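Local coordinates for tyrosine-protein kinase receptor torso (Bombyx mori, PDB 5AOQ), which is a receptor tyrosine kinase that binds prothoracicotropic hormone, signals through the MAPK pathway to ERK and takes part in the initiation of metamorphosis, at residues Val62-Gln67 and Tyr118-Thr123. Residues are numbered along the deposited sequence; the frame is centred on the assembly and turned at random.
Sequences VKVRCQ and YQIWST
I120 reaches across to V64 with the far end of its side chain: its CD1 lies 3.6 Å from V64 CG2, the two side chains meeting at a slant. I120 is extended (chi2 171°), which carries CD1 well away from its own strand, while its shorter branch, I120 CG2, is only loosely near V62 CG1, at 4.5 Å. The second methyl of V62 is used differently. With V62 CG1 anti to the backbone N (chi1 174°), V62 CG2 lies beside that N and rests 3.9 Å from S122 CB. Two valines, an isoleucine and the carbon of a serine thus meet by van der Waals contact alone, and the backbones stay apart, V62 CA and S122 CA being 7.6 Å distant. Such packing between facing sheets is the principle of the beta sandwich, here in the first of the receptor's unusual fibronectin type III domains: 63-68 is an outer strand of one sheet, 118-124 an inner strand of the other. Around these side chains, F85 of strand 83-88 touches both V62 and S122 and L87 of the same strand touches I120, while F74 and I72 of strand 71-75 touch V62 and V64, respectively. The OG of S122 turns to a hydrogen bond with S60 OG, giving the hydroxyl of this buried residue a polar partner. Farther along 62-67, a classic beta bulge sets R65 and C66 together opposite R73, and C66 is disulfide-bonded to C188, tying this strand to the second fibronectin domain.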
loop_
_atom_site.group_PDB
_atom_site.type_symbol
_atom_site.label_atom_id
_atom_site.label_comp_id
_atom_site.label_asym_id
_atom_site.label_seq_id
_atom_site.Cartn_x
_atom_site.Cartn_y
_atom_site.Cartn_z
ATOM N N VAL A 62 -26.601 18.545 -7.639
ATOM C CA VAL A 62 -26.035 17.204 -7.730
ATOM C C VAL A 62 -27.109 16.177 -8.068
ATOM O O VAL A 62 -28.271 16.334 -7.691
ATOM C CB VAL A 62 -25.335 16.807 -6.408
ATOM C CG1 VAL A 62 -24.864 15.353 -6.441
ATOM C CG2 VAL A 62 -24.169 17.732 -6.137
ATOM N N LYS A 63 -26.708 15.135 -8.792
ATOM C CA LYS A 63 -27.596 14.025 -9.115
ATOM C C LYS A 63 -26.888 12.689 -8.934
ATOM O O LYS A 63 -25.810 12.465 -9.486
ATOM C CB LYS A 63 -28.115 14.146 -10.551
ATOM C CG LYS A 63 -29.574 14.575 -10.670
ATOM C CD LYS A 63 -30.541 13.585 -10.012
ATOM C CE LYS A 63 -30.436 12.186 -10.607
ATOM N NZ LYS A 63 -31.434 11.250 -10.013
ATOM N N VAL A 64 -27.503 11.807 -8.154
ATOM C CA VAL A 64 -26.984 10.460 -7.965
ATOM C C VAL A 64 -27.262 9.614 -9.201
ATOM O O VAL A 64 -28.418 9.342 -9.526
ATOM C CB VAL A 64 -27.610 9.778 -6.731
ATOM C CG1 VAL A 64 -27.052 8.368 -6.555
ATOM C CG2 VAL A 64 -27.370 10.608 -5.479
ATOM N N ARG A 65 -26.200 9.205 -9.888
ATOM C CA ARG A 65 -26.331 8.376 -11.080
ATOM C C ARG A 65 -26.232 6.894 -10.736
ATOM O O ARG A 65 -26.995 6.083 -11.254
ATOM C CB ARG A 65 -25.265 8.749 -12.114
ATOM C CG ARG A 65 -25.370 10.178 -12.634
ATOM C CD ARG A 65 -26.722 10.439 -13.284
ATOM N NE ARG A 65 -26.800 11.760 -13.899
ATOM C CZ ARG A 65 -27.883 12.241 -14.501
ATOM N NH1 ARG A 65 -28.989 11.512 -14.576
ATOM N NH2 ARG A 65 -27.861 13.456 -15.032
ATOM N N CYS A 66 -25.291 6.544 -9.864
ATOM C CA CYS A 66 -25.118 5.157 -9.446
ATOM C C CYS A 66 -24.798 5.054 -7.961
ATOM O O CYS A 66 -24.325 6.012 -7.352
ATOM C CB CYS A 66 -24.001 4.488 -10.251
ATOM S SG CYS A 66 -24.174 4.591 -12.046
ATOM N N GLN A 67 -25.077 3.891 -7.381
ATOM C CA GLN A 67 -24.584 3.570 -6.048
ATOM C C GLN A 67 -24.438 2.064 -5.884
ATOM O O GLN A 67 -25.346 1.300 -6.208
ATOM C CB GLN A 67 -25.498 4.133 -4.947
ATOM C CG GLN A 67 -26.888 3.506 -4.842
ATOM C CD GLN A 67 -27.578 3.834 -3.529
ATOM O OE1 GLN A 67 -26.950 4.313 -2.584
ATOM N NE2 GLN A 67 -28.877 3.568 -3.461
ATOM N N TYR A 118 -27.056 8.444 4.357
ATOM C CA TYR A 118 -26.241 9.650 4.295
ATOM C C TYR A 118 -26.968 10.729 3.513
ATOM O O TYR A 118 -27.922 10.443 2.787
ATOM C CB TYR A 118 -24.883 9.370 3.648
ATOM C CG TYR A 118 -23.993 8.443 4.441
ATOM C CD1 TYR A 118 -23.139 8.937 5.418
ATOM C CD2 TYR A 118 -24.003 7.075 4.210
ATOM C CE1 TYR A 118 -22.320 8.093 6.143
ATOM C CE2 TYR A 118 -23.190 6.225 4.929
ATOM C CZ TYR A 118 -22.350 6.738 5.895
ATOM O OH TYR A 118 -21.538 5.891 6.614
ATOM N N GLN A 119 -26.523 11.971 3.675
ATOM C CA GLN A 119 -26.992 13.061 2.830
ATOM C C GLN A 119 -25.812 13.755 2.173
ATOM O O GLN A 119 -24.832 14.098 2.833
ATOM C CB GLN A 119 -27.811 14.070 3.633
ATOM C CG GLN A 119 -28.490 15.117 2.760
ATOM C CD GLN A 119 -29.339 16.085 3.553
ATOM O OE1 GLN A 119 -29.128 16.281 4.750
ATOM N NE2 GLN A 119 -30.314 16.693 2.888
ATOM N N ILE A 120 -25.913 13.956 0.863
ATOM C CA ILE A 120 -24.851 14.600 0.106
ATOM C C ILE A 120 -24.915 16.109 0.301
ATOM O O ILE A 120 -25.995 16.699 0.267
ATOM C CB ILE A 120 -24.945 14.278 -1.400
ATOM C CG1 ILE A 120 -25.062 12.765 -1.622
ATOM C CG2 ILE A 120 -23.737 14.844 -2.142
ATOM C CD1 ILE A 120 -25.376 12.372 -3.051
ATOM N N TRP A 121 -23.756 16.725 0.515
ATOM C CA TRP A 121 -23.655 18.179 0.572
ATOM C C TRP A 121 -22.493 18.654 -0.291
ATOM O O TRP A 121 -21.390 18.107 -0.214
ATOM C CB TRP A 121 -23.485 18.656 2.015
ATOM C CG TRP A 121 -24.714 18.485 2.852
ATOM C CD1 TRP A 121 -25.106 17.358 3.512
ATOM C CD2 TRP A 121 -25.713 19.475 3.122
ATOM N NE1 TRP A 121 -26.288 17.583 4.176
ATOM C CE2 TRP A 121 -26.682 18.877 3.951
ATOM C CE3 TRP A 121 -25.884 20.810 2.741
ATOM C CZ2 TRP A 121 -27.804 19.566 4.407
ATOM C CZ3 TRP A 121 -26.997 21.494 3.194
ATOM C CH2 TRP A 121 -27.943 20.870 4.017
ATOM N N SER A 122 -22.758 19.672 -1.110
ATOM C CA SER A 122 -21.799 20.157 -2.100
ATOM C C SER A 122 -21.343 21.590 -1.827
ATOM O O SER A 122 -22.059 22.369 -1.199
ATOM C CB SER A 122 -22.404 20.073 -3.506
ATOM O OG SER A 122 -23.507 20.949 -3.654
ATOM N N THR A 123 -20.145 21.923 -2.304
ATOM C CA THR A 123 -19.596 23.273 -2.174
ATOM C C THR A 123 -18.679 23.625 -3.337
ATOM O O THR A 123 -18.051 22.749 -3.928
ATOM C CB THR A 123 -18.804 23.428 -0.858
ATOM O OG1 THR A 123 -19.683 23.248 0.256
ATOM C CG2 THR A 123 -18.148 24.799 -0.756
#